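Local structure of probable TonB-dependent siderophore receptor PiuA (Acinetobacter baumannii, 5FP1) at residues Leu538-Phe543 against Asp568-Gly573; Gly587-Asp592 against Lys623-Leu628. The protein probably binds iron-chelating siderophores at the cell surface and takes part in the first step of their TonB-dependent uptake across the outer membrane. All coordinates share one frame; numbering follows the deposited sequence.

Contact 1 (Leu538-Phe543 against Asp568-Gly573)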
ATOM      1  N   LEU A 538     -11.385  -0.891  21.932  1.00 23.80           N
ATOM      2  CA  LEU A 538     -10.110  -0.252  22.209  1.00 24.28           C
ATOM      3  C   LEU A 538      -9.013  -1.291  22.025  1.00 24.16           C
ATOM      4  O   LEU A 538      -9.170  -2.453  22.442  1.00 25.53           O
ATOM      5  CB  LEU A 538     -10.106   0.241  23.646  1.00 27.75           C
ATOM      6  CG  LEU A 538      -8.789   0.760  24.195  1.00 33.53           C
ATOM      7  CD1 LEU A 538      -8.451   2.074  23.523  1.00 37.43           C
ATOM      8  CD2 LEU A 538      -8.876   0.939  25.705  1.00 41.38           C
ATOM      9  N   THR A 539      -7.906  -0.898  21.405  1.00 21.64           N
ATOM     10  CA  THR A 539      -6.739  -1.780  21.295  1.00 23.01           C
ATOM     11  C   THR A 539      -5.487  -1.008  21.729  1.00 22.33           C
ATOM     12  O   THR A 539      -5.363   0.206  21.521  1.00 22.03           O
ATOM     13  CB  THR A 539      -6.497  -2.313  19.851  1.00 26.12           C
ATOM     14  OG1 THR A 539      -6.216  -1.208  18.975  1.00 25.21           O
ATOM     15  CG2 THR A 539      -7.696  -3.111  19.308  1.00 27.77           C
ATOM     16  N   ALA A 540      -4.559  -1.723  22.338  1.00 20.11           N
ATOM     17  CA  ALA A 540      -3.257  -1.183  22.691  1.00 21.64           C
ATOM     18  C   ALA A 540      -2.221  -2.270  22.500  1.00 22.53           C
ATOM     19  O   ALA A 540      -2.481  -3.437  22.783  1.00 26.07           O
ATOM     20  CB  ALA A 540      -3.256  -0.707  24.129  1.00 25.82           C
ATOM     21  N   ALA A 541      -1.031  -1.883  22.042  1.00 19.69           N
ATOM     22  CA  ALA A 541       0.049  -2.823  21.827  1.00 17.79           C
ATOM     23  C   ALA A 541       1.381  -2.146  21.986  1.00 19.87           C
ATOM     24  O   ALA A 541       1.547  -0.966  21.610  1.00 20.75           O
ATOM     25  CB  ALA A 541      -0.064  -3.434  20.442  1.00 23.66           C
ATOM     26  N   ILE A 542       2.337  -2.911  22.511  1.00 18.33           N
ATOM     27  CA  ILE A 542       3.712  -2.490  22.672  1.00 19.90           C
ATOM     28  C   ILE A 542       4.505  -3.584  21.997  1.00 20.57           C
ATOM     29  O   ILE A 542       4.203  -4.757  22.162  1.00 20.53           O
ATOM     30  CB  ILE A 542       4.099  -2.405  24.171  1.00 23.29           C
ATOM     31  CG1 ILE A 542       3.397  -1.229  24.821  1.00 29.09           C
ATOM     32  CG2 ILE A 542       5.602  -2.289  24.347  1.00 27.51           C
ATOM     33  CD1 ILE A 542       4.103   0.078  24.565  1.00 39.60           C
ATOM     34  N   PHE A 543       5.527  -3.218  21.228  1.00 18.73           N
ATOM     35  CA  PHE A 543       6.171  -4.194  20.360  1.00 16.95           C
ATOM     36  C   PHE A 543       7.585  -3.807  20.007  1.00 16.21           C
ATOM     37  O   PHE A 543       7.966  -2.637  20.068  1.00 18.63           O
ATOM     38  CB  PHE A 543       5.359  -4.382  19.066  1.00 17.65           C
ATOM     39  CG  PHE A 543       5.093  -3.090  18.349  1.00 17.58           C
ATOM     40  CD1 PHE A 543       6.002  -2.565  17.457  1.00 20.82           C
ATOM     41  CD2 PHE A 543       3.926  -2.400  18.587  1.00 19.32           C
ATOM     42  CE1 PHE A 543       5.745  -1.351  16.833  1.00 19.06           C
ATOM     43  CE2 PHE A 543       3.663  -1.190  17.983  1.00 20.34           C
ATOM     44  CZ  PHE A 543       4.570  -0.670  17.097  1.00 20.08           C
ATOM     45  N   ASP A 568      10.910   0.019  18.072  1.00 18.17           N
ATOM     46  CA  ASP A 568      10.216  -0.182  19.344  1.00 21.24           C
ATOM     47  C   ASP A 568       9.038   0.772  19.404  1.00 19.05           C
ATOM     48  O   ASP A 568       9.198   2.003  19.303  1.00 21.80           O
ATOM     49  CB  ASP A 568      11.182   0.101  20.523  1.00 22.21           C
ATOM     50  CG  ASP A 568      12.275  -0.953  20.654  1.00 30.05           C
ATOM     51  OD1 ASP A 568      11.999  -2.130  20.360  1.00 33.81           O
ATOM     52  OD2 ASP A 568      13.417  -0.601  21.024  1.00 29.75           O
ATOM     53  N   GLY A 569       7.851   0.246  19.545  1.00 17.21           N
ATOM     54  CA  GLY A 569       6.693   1.072  19.360  1.00 19.26           C
ATOM     55  C   GLY A 569       5.510   0.769  20.230  1.00 22.14           C
ATOM     56  O   GLY A 569       5.461  -0.257  20.934  1.00 21.12           O
ATOM     57  N   PHE A 570       4.554   1.672  20.124  1.00 19.92           N
ATOM     58  CA  PHE A 570       3.287   1.619  20.827  1.00 21.13           C
ATOM     59  C   PHE A 570       2.178   2.042  19.879  1.00 20.94           C
ATOM     60  O   PHE A 570       2.312   3.020  19.121  1.00 21.54           O
ATOM     61  CB  PHE A 570       3.343   2.561  22.034  1.00 24.12           C
ATOM     62  CG  PHE A 570       2.021   2.780  22.690  1.00 25.51           C
ATOM     63  CD1 PHE A 570       1.404   1.765  23.381  1.00 30.14           C
ATOM     64  CD2 PHE A 570       1.421   4.018  22.661  1.00 34.73           C
ATOM     65  CE1 PHE A 570       0.194   1.975  24.025  1.00 30.07           C
ATOM     66  CE2 PHE A 570       0.197   4.230  23.276  1.00 34.98           C
ATOM     67  CZ  PHE A 570      -0.417   3.203  23.957  1.00 31.06           C
ATOM     68  N   GLU A 571       1.077   1.305  19.893  1.00 17.25           N
ATOM     69  CA  GLU A 571      -0.062   1.640  19.060  1.00 18.15           C
ATOM     70  C   GLU A 571      -1.312   1.593  19.933  1.00 22.40           C
ATOM     71  O   GLU A 571      -1.466   0.702  20.773  1.00 22.89           O
ATOM     72  CB  GLU A 571      -0.233   0.634  17.881  1.00 20.26           C
ATOM     73  CG  GLU A 571       0.764   0.786  16.742  1.00 24.41           C
ATOM     74  CD  GLU A 571       0.953  -0.472  15.859  1.00 24.15           C
ATOM     75  OE1 GLU A 571       0.293  -1.529  16.085  1.00 23.90           O
ATOM     76  OE2 GLU A 571       1.821  -0.406  14.967  1.00 22.94           O
ATOM     77  N   LEU A 572      -2.227   2.499  19.669  1.00 21.76           N
ATOM     78  CA  LEU A 572      -3.536   2.559  20.329  1.00 23.22           C
ATOM     79  C   LEU A 572      -4.603   2.825  19.262  1.00 25.51           C
ATOM     80  O   LEU A 572      -4.392   3.621  18.348  1.00 23.01           O
ATOM     81  CB  LEU A 572      -3.500   3.689  21.347  1.00 27.04           C
ATOM     82  CG  LEU A 572      -4.550   3.901  22.419  1.00 40.27           C
ATOM     83  CD1 LEU A 572      -4.456   2.836  23.494  1.00 41.54           C
ATOM     84  CD2 LEU A 572      -4.275   5.271  23.032  1.00 42.29           C
ATOM     85  N   GLY A 573      -5.740   2.147  19.367  1.00 22.43           N
ATOM     86  CA  GLY A 573      -6.836   2.284  18.420  1.00 23.70           C
ATOM     87  C   GLY A 573      -8.170   2.319  19.155  1.00 26.18           C
ATOM     88  O   GLY A 573      -8.326   1.679  20.196  1.00 24.46           O
TER
HETATM   89  O   HOH W   1      -3.689  -0.842  18.891  1.00 25.57           O
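Strands 536-555 and 558-575 form an antiparallel hairpin in the wall of the TonB-dependent receptor barrel, and F543 meets G569 across it. Three hydrogen-bonded pairs, T539 with G573, A541 with E571 and F543 with G569, supply six backbone bonds; T539 N to G573 O, at 2.9 Å, is representative. The F543 ring is set over its partner strand by a chi1 of 54°, which places CG between the backbone N and the carbonyl carbon. G569, having no side chain, brings CA 3.9 Å from the ring centroid in a CH-pi contact over the face. E571 comes to the ring from the next hydrogen-bonded pair, crossing it at about a right angle, with OE2 3.5 Å from F543 CZ and the carboxylate plane turned 50° from the ring. E571 also forms a salt bridge with R88, whose guanidinium makes a cation-pi contact with F543, so ring and carboxylate share one cation. On this same face, T539 OG1 lies 2.6 Å from a water, which gives a weak bond to E571 O. The other face is largely apolar, D568 at its end salt-bridging R544 and K566. The CD1 methyl of I542 reaches CD1 of F570 at 3.4 Å, touching the ring obliquely, while A540 CB lies 3.8 Å from L572 CD1 and the CD1 methyls of L538 and L572 meet at 4.1 Å. S43 of strand 43-47 touches A541 and E571, placing their face toward the plug. A mixed inner side facing the plug and a mainly aliphatic and aromatic outer side are typical of a transmembrane beta-barrel wall.

Contact 2 (Gly587-Asp592 against Lys623-Leu628). With C8E ((hydroxyethyloxy)tri(ethyloxy)octane), chain I.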
ATOM      1  N   GLY A 587      -6.732   6.667  16.153  1.00 21.25           N
ATOM      2  CA  GLY A 587      -5.503   5.924  16.374  1.00 23.38           C
ATOM      3  C   GLY A 587      -4.332   6.769  16.775  1.00 22.53           C
ATOM      4  O   GLY A 587      -4.240   7.928  16.413  1.00 21.22           O
ATOM      5  N   TYR A 588      -3.401   6.173  17.506  1.00 19.89           N
ATOM      6  CA  TYR A 588      -2.178   6.848  17.862  1.00 20.32           C
ATOM      7  C   TYR A 588      -1.024   5.877  17.767  1.00 19.96           C
ATOM      8  O   TYR A 588      -1.177   4.677  18.045  1.00 20.36           O
ATOM      9  CB  TYR A 588      -2.265   7.411  19.295  1.00 22.79           C
ATOM     10  CG  TYR A 588      -0.938   7.881  19.801  1.00 23.06           C
ATOM     11  CD1 TYR A 588      -0.462   9.141  19.480  1.00 25.00           C
ATOM     12  CD2 TYR A 588      -0.137   7.059  20.567  1.00 23.61           C
ATOM     13  CE1 TYR A 588       0.772   9.563  19.914  1.00 22.27           C
ATOM     14  CE2 TYR A 588       1.097   7.477  20.994  1.00 23.43           C
ATOM     15  CZ  TYR A 588       1.537   8.728  20.679  1.00 26.72           C
ATOM     16  OH  TYR A 588       2.782   9.129  21.093  1.00 26.48           O
ATOM     17  N   THR A 589       0.157   6.377  17.431  1.00 19.06           N
ATOM     18  CA  THR A 589       1.332   5.510  17.444  1.00 18.49           C
ATOM     19  C   THR A 589       2.586   6.274  17.791  1.00 22.20           C
ATOM     20  O   THR A 589       2.741   7.435  17.409  1.00 21.30           O
ATOM     21  CB  THR A 589       1.491   4.732  16.094  1.00 20.84           C
ATOM     22  OG1 THR A 589       2.514   3.732  16.225  1.00 20.31           O
ATOM     23  CG2 THR A 589       1.825   5.663  14.933  1.00 19.56           C
ATOM     24  N   TYR A 590       3.445   5.623  18.567  1.00 19.81           N
ATOM     25  CA  TYR A 590       4.772   6.098  18.865  1.00 19.12           C
ATOM     26  C   TYR A 590       5.760   5.064  18.344  1.00 21.67           C
ATOM     27  O   TYR A 590       5.641   3.870  18.629  1.00 21.61           O
ATOM     28  CB  TYR A 590       4.948   6.314  20.381  1.00 22.75           C
ATOM     29  CG  TYR A 590       6.249   6.985  20.699  1.00 27.39           C
ATOM     30  CD1 TYR A 590       7.428   6.272  20.750  1.00 32.45           C
ATOM     31  CD2 TYR A 590       6.305   8.358  20.903  1.00 32.78           C
ATOM     32  CE1 TYR A 590       8.637   6.910  20.989  1.00 38.73           C
ATOM     33  CE2 TYR A 590       7.493   8.991  21.148  1.00 40.49           C
ATOM     34  CZ  TYR A 590       8.655   8.264  21.198  1.00 43.67           C
ATOM     35  OH  TYR A 590       9.834   8.921  21.456  1.00 61.34           O
ATOM     36  N   LEU A 591       6.717   5.506  17.534  1.00 21.38           N
ATOM     37  CA  LEU A 591       7.618   4.584  16.876  1.00 19.02           C
ATOM     38  C   LEU A 591       9.052   5.040  17.027  1.00 22.11           C
ATOM     39  O   LEU A 591       9.496   5.990  16.372  1.00 27.82           O
ATOM     40  CB  LEU A 591       7.271   4.456  15.382  1.00 20.94           C
ATOM     41  CG  LEU A 591       5.870   3.969  15.062  1.00 19.30           C
ATOM     42  CD1 LEU A 591       5.535   4.196  13.591  1.00 22.19           C
ATOM     43  CD2 LEU A 591       5.763   2.501  15.394  1.00 21.61           C
ATOM     44  N   ASP A 592       9.782   4.345  17.881  1.00 20.21           N
ATOM     45  CA  ASP A 592      11.172   4.635  18.131  1.00 19.65           C
ATOM     46  C   ASP A 592      12.040   3.719  17.259  1.00 21.62           C
ATOM     47  O   ASP A 592      12.311   2.562  17.602  1.00 19.36           O
ATOM     48  CB  ASP A 592      11.466   4.456  19.621  1.00 22.80           C
ATOM     49  CG  ASP A 592      12.895   4.787  19.981  1.00 27.29           C
ATOM     50  OD1 ASP A 592      13.579   5.495  19.227  1.00 30.99           O
ATOM     51  OD2 ASP A 592      13.352   4.282  21.014  1.00 38.84           O
ATOM     52  N   LYS A 623       8.244   9.500  14.384  1.00 23.24           N
ATOM     53  CA  LYS A 623       8.323   9.111  15.788  1.00 24.28           C
ATOM     54  C   LYS A 623       6.936   9.020  16.426  1.00 21.25           C
ATOM     55  O   LYS A 623       6.711   8.201  17.325  1.00 22.65           O
ATOM     56  CB  LYS A 623       9.172  10.115  16.562  1.00 27.77           C
ATOM     57  CG  LYS A 623       9.813   9.535  17.805  1.00 48.43           C
ATOM     58  CD  LYS A 623      11.000  10.374  18.250  1.00 61.00           C
ATOM     59  CE  LYS A 623      12.163  10.250  17.285  1.00 66.56           C
ATOM     60  NZ  LYS A 623      13.116  11.381  17.469  1.00 70.84           N
ATOM     61  N   GLN A 624       6.039   9.900  15.996  1.00 19.88           N
ATOM     62  CA  GLN A 624       4.644   9.914  16.463  1.00 23.43           C
ATOM     63  C   GLN A 624       3.735  10.186  15.293  1.00 21.04           C
ATOM     64  O   GLN A 624       4.111  10.931  14.381  1.00 24.18           O
ATOM     65  CB  GLN A 624       4.396  11.031  17.489  1.00 27.59           C
ATOM     66  CG  GLN A 624       5.115  10.853  18.799  1.00 36.47           C
ATOM     67  CD  GLN A 624       4.575  11.804  19.846  1.00 37.02           C
ATOM     68  OE1 GLN A 624       3.594  11.506  20.521  1.00 32.01           O
ATOM     69  NE2 GLN A 624       5.201  12.967  19.962  1.00 45.10           N
ATOM     70  N   ALA A 625       2.533   9.623  15.349  1.00 18.19           N
ATOM     71  CA  ALA A 625       1.472   9.949  14.423  1.00 21.20           C
ATOM     72  C   ALA A 625       0.094   9.653  15.047  1.00 22.62           C
ATOM     73  O   ALA A 625      -0.018   8.825  15.953  1.00 22.12           O
ATOM     74  CB  ALA A 625       1.663   9.173  13.126  1.00 19.26           C
ATOM     75  N   ALA A 626      -0.950  10.315  14.560  1.00 19.64           N
ATOM     76  CA  ALA A 626      -2.298  10.099  15.092  1.00 21.59           C
ATOM     77  C   ALA A 626      -3.346  10.490  14.087  1.00 23.11           C
ATOM     78  O   ALA A 626      -3.119  11.384  13.272  1.00 23.11           O
ATOM     79  CB  ALA A 626      -2.503  10.878  16.387  1.00 27.37           C
ATOM     80  N   THR A 627      -4.487   9.799  14.111  1.00 20.01           N
ATOM     81  CA  THR A 627      -5.583  10.154  13.248  1.00 20.69           C
ATOM     82  C   THR A 627      -6.879  10.074  14.040  1.00 24.32           C
ATOM     83  O   THR A 627      -7.027   9.290  15.009  1.00 21.12           O
ATOM     84  CB  THR A 627      -5.728   9.263  12.000  1.00 22.73           C
ATOM     85  OG1 THR A 627      -6.140   7.953  12.391  1.00 28.52           O
ATOM     86  CG2 THR A 627      -4.398   9.162  11.174  1.00 20.61           C
ATOM     87  N   LEU A 628      -7.819  10.868  13.591  1.00 21.29           N
ATOM     88  CA  LEU A 628      -9.155  10.924  14.218  1.00 24.45           C
ATOM     89  C   LEU A 628     -10.184  11.222  13.152  1.00 26.02           C
ATOM     90  O   LEU A 628     -10.012  12.156  12.351  1.00 24.27           O
ATOM     91  CB  LEU A 628      -9.171  11.981  15.308  1.00 26.80           C
ATOM     92  CG  LEU A 628     -10.558  12.377  15.850  1.00 32.26           C
ATOM     93  CD1 LEU A 628     -11.119  11.249  16.662  1.00 33.80           C
ATOM     94  CD2 LEU A 628     -10.442  13.627  16.709  1.00 39.26           C
TER
HETATM   95  C1  C8E I1723      -3.596  12.123  20.069  1.00 54.85           C
HETATM   96  C2  C8E I1723      -2.587  13.115  20.612  1.00 56.10           C
HETATM   97  C3  C8E I1723      -1.647  13.647  19.535  1.00 57.01           C
HETATM   98  C4  C8E I1723      -0.205  13.611  20.031  1.00 55.62           C
HETATM   99  C5  C8E I1723       0.690  14.630  19.332  1.00 62.72           C
HETATM  100  C6  C8E I1723       1.691  15.187  20.338  1.00 55.25           C
HETATM  101  C7  C8E I1723       2.799  16.000  19.683  1.00 51.91           C
HETATM  102  C8  C8E I1723       3.978  16.126  20.641  1.00 56.67           C
HETATM  103  O9  C8E I1723       5.119  16.587  19.923  1.00 65.76           O
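The barrel wall continues where strand 582-597 pairs antiparallel with strand 624-635, and Y588 and Q624 join across its outer side. Y588 OH donates to Q624 OE1 at 2.6 Å. The acceptor lies at the edge of the phenol ring, in its plane, while the amide plane stands 80° from the ring. Q624 CG sits anti to the carbonyl carbon (chi1 -67°) and the chain runs extended beyond it, carrying the amide to the hydroxyl; its NE2 lies 3.5 Å from C8 of the bound detergent C8E. Y590 packs against the root of the same glutamine, CD2 to Q624 CG 3.5 Å, and K623 O lies over one face of its ring. That carbonyl also accepts L591 N at 2.7 Å, from above the carbonyl plane. Farther along, A626 CB approaches the Y588 ring edge, 4.1 Å from CD1. On the reverse face T589 CG2 meets A625 CB at 4.0 Å, and T589 OG1 bonds to F570 O of the preceding strand. T627 OG1 bonds to T66 O, and P68 touches both threonines. Strand 582-597 is thus flanked by strands 558-575 and 624-635, with strand 638-651 next beyond, its D648 and Y646 making backbone hydrogen bonds to Q624 and A626.

How the contacts relate
Contacts 1 and 2 are neighbours in the barrel wall, their centres about 9 Å apart, and both segments of contact 1 precede those of contact 2 in the chain. Strand 558-575 of contact 1 pairs directly with strand 582-597 of contact 2, with probable backbone hydrogen bonds from D592 N to D568 O and from Y588 N to L572 O, 2.9 Å in the latter. Four neighbouring antiparallel strands of the wall are thereby joined side by side. Their inner side chains also mesh between contacts, F543 against L591 and E571 against T589, and plug residues S43 and R88 meet this inner side at contact 1, T66 and P68 at contact 2.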